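PDB 5DFY: histidine kinase from Synechocystis sp., which senses light through a phycocyanobilin-binding GAF domain, the part described here, and as a whole probably passes the signal on by autophosphorylation on histidine. Local coordinates for residues W93-Q107 with C138-A150. Sequence-based numbering, arbitrary orientation.
Sequences WEPLKDLQNNFPLWQ and CHLDNLRRFEIRA. With CYC (phycocyanobilin), chain B.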
loop_
_atom_site.group_PDB
_atom_site.type_symbol
_atom_site.label_atom_id
_atom_site.label_comp_id
_atom_site.label_asym_id
_atom_site.label_seq_id
_atom_site.Cartn_x
_atom_site.Cartn_y
_atom_site.Cartn_z
ATOM N N TRP A 93 26.374 -20.559 10.449
ATOM C CA TRP A 93 25.612 -20.307 11.666
ATOM C C TRP A 93 24.500 -21.305 11.866
ATOM O O TRP A 93 23.872 -21.743 10.899
ATOM C CB TRP A 93 24.991 -18.904 11.631
ATOM C CG TRP A 93 25.930 -17.849 11.202
ATOM C CD1 TRP A 93 25.968 -17.261 9.976
ATOM C CD2 TRP A 93 27.008 -17.271 11.957
ATOM N NE1 TRP A 93 26.987 -16.347 9.917
ATOM C CE2 TRP A 93 27.630 -16.319 11.125
ATOM C CE3 TRP A 93 27.499 -17.451 13.262
ATOM C CZ2 TRP A 93 28.712 -15.565 11.545
ATOM C CZ3 TRP A 93 28.570 -16.693 13.672
ATOM C CH2 TRP A 93 29.176 -15.774 12.813
ATOM N N GLU A 94 24.224 -21.637 13.118
ATOM C CA GLU A 94 23.060 -22.469 13.429
ATOM C C GLU A 94 21.793 -21.740 12.968
ATOM O O GLU A 94 21.594 -20.580 13.313
ATOM C CB GLU A 94 23.002 -22.785 14.926
ATOM C CG GLU A 94 21.733 -23.564 15.293
ATOM C CD GLU A 94 21.716 -24.179 16.698
ATOM O OE1 GLU A 94 22.766 -24.270 17.345
ATOM O OE2 GLU A 94 20.614 -24.554 17.136
ATOM N N PRO A 95 20.946 -22.419 12.186
ATOM C CA PRO A 95 19.718 -21.742 11.741
ATOM C C PRO A 95 18.685 -21.692 12.839
ATOM O O PRO A 95 18.717 -22.536 13.749
ATOM C CB PRO A 95 19.239 -22.612 10.585
ATOM C CG PRO A 95 19.730 -23.993 10.946
ATOM C CD PRO A 95 21.056 -23.776 11.644
ATOM N N LEU A 96 17.792 -20.701 12.784
ATOM C CA LEU A 96 16.661 -20.670 13.706
ATOM C C LEU A 96 15.565 -21.597 13.233
ATOM O O LEU A 96 14.834 -22.145 14.066
ATOM C CB LEU A 96 16.104 -19.255 13.853
ATOM C CG LEU A 96 17.066 -18.188 14.359
ATOM C CD1 LEU A 96 16.294 -16.909 14.644
ATOM C CD2 LEU A 96 17.844 -18.639 15.575
ATOM N N LYS A 97 15.452 -21.789 11.934
ATOM C CA LYS A 97 14.429 -22.685 11.389
ATOM C C LYS A 97 14.858 -24.130 11.578
ATOM O O LYS A 97 15.932 -24.518 11.132
ATOM C CB LYS A 97 14.178 -22.411 9.918
ATOM C CG LYS A 97 12.950 -23.166 9.358
ATOM C CD LYS A 97 12.767 -22.957 7.874
ATOM C CE LYS A 97 13.794 -23.687 7.066
ATOM N NZ LYS A 97 13.580 -23.470 5.624
ATOM N N ASP A 98 14.004 -24.926 12.214
ATOM C CA ASP A 98 14.316 -26.341 12.436
ATOM C C ASP A 98 13.876 -27.223 11.266
ATOM O O ASP A 98 13.424 -26.730 10.234
ATOM C CB ASP A 98 13.697 -26.825 13.755
ATOM C CG ASP A 98 12.170 -26.914 13.725
ATOM O OD1 ASP A 98 11.550 -27.115 12.657
ATOM O OD2 ASP A 98 11.591 -26.792 14.817
ATOM N N LEU A 99 14.025 -28.540 11.417
ATOM C CA LEU A 99 13.799 -29.452 10.296
ATOM C C LEU A 99 12.330 -29.581 9.891
ATOM O O LEU A 99 12.028 -30.009 8.774
ATOM C CB LEU A 99 14.358 -30.835 10.625
ATOM C CG LEU A 99 15.882 -30.937 10.544
ATOM C CD1 LEU A 99 16.355 -32.253 11.135
ATOM C CD2 LEU A 99 16.360 -30.799 9.109
ATOM N N GLN A 100 11.430 -29.215 10.798
ATOM C CA GLN A 100 10.003 -29.158 10.494
ATOM C C GLN A 100 9.593 -27.799 9.928
ATOM O O GLN A 100 8.406 -27.516 9.756
ATOM C CB GLN A 100 9.199 -29.464 11.751
ATOM C CG GLN A 100 9.200 -30.936 12.109
ATOM C CD GLN A 100 10.566 -31.433 12.547
ATOM O OE1 GLN A 100 11.089 -32.409 12.000
ATOM N NE2 GLN A 100 11.150 -30.769 13.546
ATOM N N ASN A 101 10.588 -26.964 9.647
ATOM C CA ASN A 101 10.366 -25.621 9.139
ATOM C C ASN A 101 9.593 -24.772 10.131
ATOM O O ASN A 101 8.885 -23.843 9.748
ATOM C CB ASN A 101 9.649 -25.668 7.796
ATOM C CG ASN A 101 10.479 -26.341 6.727
ATOM O OD1 ASN A 101 11.660 -26.033 6.561
ATOM N ND2 ASN A 101 9.871 -27.268 5.998
ATOM N N ASN A 102 9.756 -25.091 11.411
ATOM C CA ASN A 102 9.230 -24.273 12.490
ATOM C C ASN A 102 10.311 -23.374 13.073
ATOM O O ASN A 102 11.501 -23.692 13.032
ATOM C CB ASN A 102 8.649 -25.130 13.604
ATOM C CG ASN A 102 7.509 -25.996 13.129
ATOM O OD1 ASN A 102 6.661 -25.556 12.349
ATOM N ND2 ASN A 102 7.498 -27.246 13.572
ATOM N N PHE A 103 9.874 -22.260 13.642
ATOM C CA PHE A 103 10.769 -21.266 14.199
ATOM C C PHE A 103 10.592 -21.154 15.684
ATOM O O PHE A 103 9.513 -21.450 16.204
ATOM C CB PHE A 103 10.508 -19.890 13.571
ATOM C CG PHE A 103 10.933 -19.784 12.147
ATOM C CD1 PHE A 103 10.084 -20.148 11.120
ATOM C CD2 PHE A 103 12.200 -19.324 11.834
ATOM C CE1 PHE A 103 10.474 -20.042 9.811
ATOM C CE2 PHE A 103 12.608 -19.219 10.514
ATOM C CZ PHE A 103 11.755 -19.577 9.503
ATOM N N PRO A 104 11.621 -20.681 16.384
ATOM C CA PRO A 104 11.437 -20.382 17.797
ATOM C C PRO A 104 10.546 -19.173 18.003
ATOM O O PRO A 104 10.303 -18.423 17.052
ATOM C CB PRO A 104 12.848 -20.079 18.281
ATOM C CG PRO A 104 13.540 -19.545 17.056
ATOM C CD PRO A 104 12.978 -20.339 15.922
ATOM N N LEU A 105 10.072 -19.001 19.229
ATOM C CA LEU A 105 9.279 -17.837 19.603
ATOM C C LEU A 105 10.160 -16.752 20.199
ATOM O O LEU A 105 11.065 -17.021 20.982
ATOM C CB LEU A 105 8.200 -18.213 20.614
ATOM C CG LEU A 105 7.215 -19.256 20.124
ATOM C CD1 LEU A 105 6.323 -19.657 21.280
ATOM C CD2 LEU A 105 6.396 -18.733 18.948
ATOM N N TRP A 106 9.888 -15.519 19.808
ATOM C CA TRP A 106 10.513 -14.364 20.428
ATOM C C TRP A 106 9.364 -13.545 20.999
ATOM O O TRP A 106 8.670 -12.823 20.275
ATOM C CB TRP A 106 11.348 -13.595 19.405
ATOM C CG TRP A 106 12.056 -12.378 19.903
ATOM C CD1 TRP A 106 11.765 -11.629 21.011
ATOM C CD2 TRP A 106 13.178 -11.747 19.280
ATOM N NE1 TRP A 106 12.638 -10.568 21.106
ATOM C CE2 TRP A 106 13.511 -10.619 20.053
ATOM C CE3 TRP A 106 13.928 -12.024 18.130
ATOM C CZ2 TRP A 106 14.559 -9.778 19.722
ATOM C CZ3 TRP A 106 14.975 -11.187 17.805
ATOM C CH2 TRP A 106 15.280 -10.077 18.593
ATOM N N GLN A 107 9.146 -13.658 22.186
ATOM C CA GLN A 107 7.974 -13.092 22.830
ATOM C C GLN A 107 8.331 -11.742 23.386
ATOM O O GLN A 107 8.573 -11.583 24.585
ATOM C CB GLN A 107 7.469 -14.012 23.927
ATOM C CG GLN A 107 6.926 -15.310 23.392
ATOM C CD GLN A 107 6.497 -16.242 24.492
ATOM O OE1 GLN A 107 6.990 -16.160 25.619
ATOM N NE2 GLN A 107 5.563 -17.139 24.174
ATOM N N CYS A 138 15.879 -9.143 29.730
ATOM C CA CYS A 138 15.067 -10.143 29.039
ATOM C C CYS A 138 15.224 -10.001 27.517
ATOM O O CYS A 138 15.113 -10.983 26.788
ATOM C CB CYS A 138 13.591 -10.032 29.441
ATOM S SG CYS A 138 12.796 -8.455 29.073
ATOM N N HIS A 139 15.496 -8.779 27.066
ATOM C CA HIS A 139 15.655 -8.474 25.641
ATOM C C HIS A 139 17.040 -8.951 25.189
ATOM O O HIS A 139 17.155 -9.688 24.201
ATOM C CB HIS A 139 15.451 -6.966 25.416
ATOM C CG HIS A 139 15.543 -6.519 23.990
ATOM N ND1 HIS A 139 15.648 -5.191 23.649
ATOM C CD2 HIS A 139 15.502 -7.205 22.821
ATOM C CE1 HIS A 139 15.698 -5.073 22.332
ATOM N NE2 HIS A 139 15.604 -6.281 21.806
ATOM N N LEU A 140 18.073 -8.550 25.932
ATOM C CA LEU A 140 19.442 -8.972 25.640
ATOM C C LEU A 140 19.570 -10.488 25.644
ATOM O O LEU A 140 20.312 -11.054 24.841
ATOM C CB LEU A 140 20.420 -8.356 26.654
ATOM C CG LEU A 140 21.897 -8.690 26.444
ATOM C CD1 LEU A 140 22.325 -8.396 25.016
ATOM C CD2 LEU A 140 22.786 -7.925 27.426
ATOM N N ASP A 141 18.851 -11.159 26.540
ATOM C CA ASP A 141 18.926 -12.611 26.610
ATOM C C ASP A 141 18.431 -13.217 25.314
ATOM O O ASP A 141 18.998 -14.196 24.829
ATOM C CB ASP A 141 18.114 -13.167 27.784
ATOM C CG ASP A 141 18.721 -12.818 29.145
ATOM O OD1 ASP A 141 19.925 -12.470 29.209
ATOM O OD2 ASP A 141 17.982 -12.898 30.154
ATOM N N ASN A 142 17.374 -12.647 24.742
ATOM C CA ASN A 142 16.861 -13.186 23.499
ATOM C C ASN A 142 17.780 -12.853 22.337
ATOM O O ASN A 142 17.940 -13.664 21.439
ATOM C CB ASN A 142 15.444 -12.681 23.226
ATOM C CG ASN A 142 14.385 -13.670 23.676
ATOM O OD1 ASN A 142 14.651 -14.866 23.806
ATOM N ND2 ASN A 142 13.179 -13.179 23.911
ATOM N N LEU A 143 18.394 -11.674 22.357
ATOM C CA LEU A 143 19.356 -11.322 21.317
ATOM C C LEU A 143 20.511 -12.323 21.326
ATOM O O LEU A 143 20.887 -12.850 20.279
ATOM C CB LEU A 143 19.856 -9.895 21.497
ATOM C CG LEU A 143 18.775 -8.824 21.238
ATOM C CD1 LEU A 143 19.131 -7.504 21.882
ATOM C CD2 LEU A 143 18.584 -8.632 19.731
ATOM N N ARG A 144 21.064 -12.596 22.503
ATOM C CA ARG A 144 22.133 -13.590 22.619
ATOM C C ARG A 144 21.690 -14.977 22.175
ATOM O O ARG A 144 22.421 -15.688 21.480
ATOM C CB ARG A 144 22.633 -13.641 24.064
ATOM C CG ARG A 144 23.328 -12.396 24.493
ATOM C CD ARG A 144 23.526 -12.431 25.995
ATOM N NE ARG A 144 24.471 -11.421 26.421
ATOM C CZ ARG A 144 24.773 -11.187 27.691
ATOM N NH1 ARG A 144 24.183 -11.882 28.648
ATOM N NH2 ARG A 144 25.652 -10.248 27.998
ATOM N N ARG A 145 20.480 -15.364 22.566
ATOM C CA ARG A 145 19.934 -16.670 22.220
ATOM C C ARG A 145 19.876 -16.860 20.706
ATOM O O ARG A 145 20.134 -17.947 20.181
ATOM C CB ARG A 145 18.538 -16.813 22.853
ATOM C CG ARG A 145 17.726 -18.004 22.455
ATOM C CD ARG A 145 16.324 -17.874 23.096
ATOM N NE ARG A 145 15.349 -18.758 22.468
ATOM C CZ ARG A 145 14.052 -18.491 22.329
ATOM N NH1 ARG A 145 13.535 -17.345 22.759
ATOM N NH2 ARG A 145 13.266 -19.378 21.733
ATOM N N PHE A 146 19.543 -15.782 19.998
ATOM C CA PHE A 146 19.447 -15.829 18.551
ATOM C C PHE A 146 20.749 -15.420 17.855
ATOM O O PHE A 146 20.789 -15.232 16.640
ATOM C CB PHE A 146 18.274 -14.955 18.108
ATOM C CG PHE A 146 16.938 -15.479 18.593
ATOM C CD1 PHE A 146 16.645 -16.836 18.540
ATOM C CD2 PHE A 146 15.999 -14.631 19.118
ATOM C CE1 PHE A 146 15.435 -17.311 18.999
ATOM C CE2 PHE A 146 14.794 -15.110 19.578
ATOM C CZ PHE A 146 14.510 -16.433 19.510
ATOM N N GLU A 147 21.834 -15.358 18.613
ATOM C CA GLU A 147 23.173 -15.067 18.099
ATOM C C GLU A 147 23.203 -13.726 17.343
ATOM O O GLU A 147 23.824 -13.597 16.297
ATOM C CB GLU A 147 23.694 -16.214 17.211
ATOM C CG GLU A 147 25.212 -16.198 17.116
ATOM C CD GLU A 147 25.815 -17.419 16.440
ATOM O OE1 GLU A 147 25.101 -18.193 15.761
ATOM O OE2 GLU A 147 27.038 -17.614 16.584
ATOM N N ILE A 148 22.533 -12.731 17.910
ATOM C CA ILE A 148 22.482 -11.397 17.329
ATOM C C ILE A 148 23.467 -10.491 18.066
ATOM O O ILE A 148 23.264 -10.182 19.238
ATOM C CB ILE A 148 21.068 -10.798 17.422
ATOM C CG1 ILE A 148 20.088 -11.639 16.588
ATOM C CG2 ILE A 148 21.091 -9.378 16.895
ATOM C CD1 ILE A 148 18.610 -11.345 16.861
ATOM N N ARG A 149 24.539 -10.086 17.398
ATOM C CA ARG A 149 25.487 -9.145 17.976
ATOM C C ARG A 149 25.189 -7.712 17.557
ATOM O O ARG A 149 25.508 -6.773 18.275
ATOM C CB ARG A 149 26.907 -9.504 17.569
ATOM C CG ARG A 149 27.984 -8.599 18.171
ATOM C CD ARG A 149 28.056 -8.727 19.700
ATOM N NE ARG A 149 29.049 -7.800 20.215
ATOM C CZ ARG A 149 30.359 -8.033 20.204
ATOM N NH1 ARG A 149 30.846 -9.182 19.740
ATOM N NH2 ARG A 149 31.189 -7.111 20.662
ATOM N N ALA A 150 24.617 -7.554 16.363
ATOM C CA ALA A 150 24.285 -6.233 15.799
ATOM C C ALA A 150 23.043 -6.433 14.958
ATOM O O ALA A 150 22.902 -7.484 14.354
ATOM C CB ALA A 150 25.403 -5.678 14.941
HETATM C CHA CYC B . 12.517 -3.518 22.401
HETATM N NA CYC B . 12.308 -5.628 21.003
HETATM C C1A CYC B . 12.500 -4.191 21.240
HETATM C C2A CYC B . 12.706 -3.562 19.892
HETATM C C3A CYC B . 12.643 -4.590 18.878
HETATM C C4A CYC B . 12.408 -5.868 19.570
HETATM C CMA CYC B . 12.786 -4.346 17.399
HETATM C CAA CYC B . 12.868 -2.069 19.672
HETATM C CBA CYC B . 11.403 -1.581 19.699
HETATM C CGA CYC B . 11.182 -0.072 19.598
HETATM O O1A CYC B . 12.151 0.699 19.778
HETATM O O2A CYC B . 10.025 0.419 19.361
HETATM C CHB CYC B . 12.194 -7.237 19.025
HETATM N NB CYC B . 13.915 -7.179 17.200
HETATM C C1B CYC B . 12.685 -7.675 17.878
HETATM C C2B CYC B . 12.122 -8.766 17.074
HETATM C C3B CYC B . 12.938 -8.965 15.953
HETATM C C4B CYC B . 14.080 -8.024 15.995
HETATM C CMB CYC B . 10.861 -9.513 17.451
HETATM C CAB CYC B . 12.728 -9.993 14.848
HETATM C CBB CYC B . 12.390 -9.292 13.540
HETATM O OB CYC B . 14.996 -7.890 15.219
HETATM N NC CYC B . 12.000 -8.501 24.651
HETATM C C1C CYC B . 12.154 -9.718 24.814
HETATM C C2C CYC B . 11.805 -10.120 26.449
HETATM C C3C CYC B . 11.053 -9.143 26.880
HETATM C C4C CYC B . 11.545 -7.880 25.997
HETATM C CMC CYC B . 11.207 -11.570 26.542
HETATM C CAC CYC B . 11.110 -8.779 28.466
HETATM C CBC CYC B . 10.373 -9.855 29.231
HETATM O OC CYC B . 12.494 -10.532 23.978
HETATM C CHD CYC B . 11.438 -6.590 26.346
HETATM N ND CYC B . 11.920 -5.450 24.085
HETATM C C1D CYC B . 11.807 -5.452 25.449
HETATM C C2D CYC B . 12.095 -4.208 25.931
HETATM C C3D CYC B . 12.377 -3.413 24.868
HETATM C C4D CYC B . 12.265 -4.191 23.719
HETATM C CMD CYC B . 12.059 -3.846 27.409
HETATM C CAD CYC B . 12.746 -1.952 24.918
HETATM C CBD CYC B . 14.246 -1.773 24.808
HETATM C CGD CYC B . 14.925 -2.351 26.037
HETATM O O1D CYC B . 15.611 -3.407 25.965
HETATM O O2D CYC B . 14.807 -1.787 27.160
HETATM O O HOH W 1 25.832 -20.697 15.316
HETATM O O HOH W 2 22.523 -19.103 15.443
HETATM O O HOH W 3 10.828 -15.353 24.275
#
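Trp106, with CG anti to its own N (chi1 -180°), and Phe146, with CG anti to its carbonyl carbon (chi1 -65°), bring their rings together where the loop after strand 82-89 packs against the chromophore-bearing helix 137-145 and the turn that ends it in this cyanobacteriochrome GAF domain. The two rings meet obliquely, Trp106 CE3 3.5 Å from Phe146 CD2. The terminal D ring of phycocyanobilin (atoms C1B to C4B) lies over one face of the indole; Asn142 CB covers the other in a CH-pi contact, while His139 CD2 comes to its edge. Leu143 CD2 and Ile148 CD1 touch its six-membered ring. On the other side of the phenyl, CD1 touches Leu96 CD2 and CE1 touches Pro104 CG. Phe146 CZ lies over the face of the Arg145 guanidinium, whose NH1 donates to Leu105 O (3.1 Å), nearly in line with the C=O, and to Asn142 OD1; NH2 adds a weak bond to Leu105 O. The bond to OD1 probably helps hold the Asn142 amide with ND2 toward the pigment. Cys138 SG holds the bilin covalently at CAC, and His139 ND1 donates to propionate O1D. Past the helix, closed by a Schellman motif with Glu147 as C-prime, the Glu147 carboxylate stands perpendicular to the Trp93 indole at its edge, and two waters link OE1 to Glu94 N and O. The A-ring lactam oxygen OC takes a straight bond from Asn142 ND2 (2.7 Å) and a weak, bent one from Trp106 NE1 (2.9 Å).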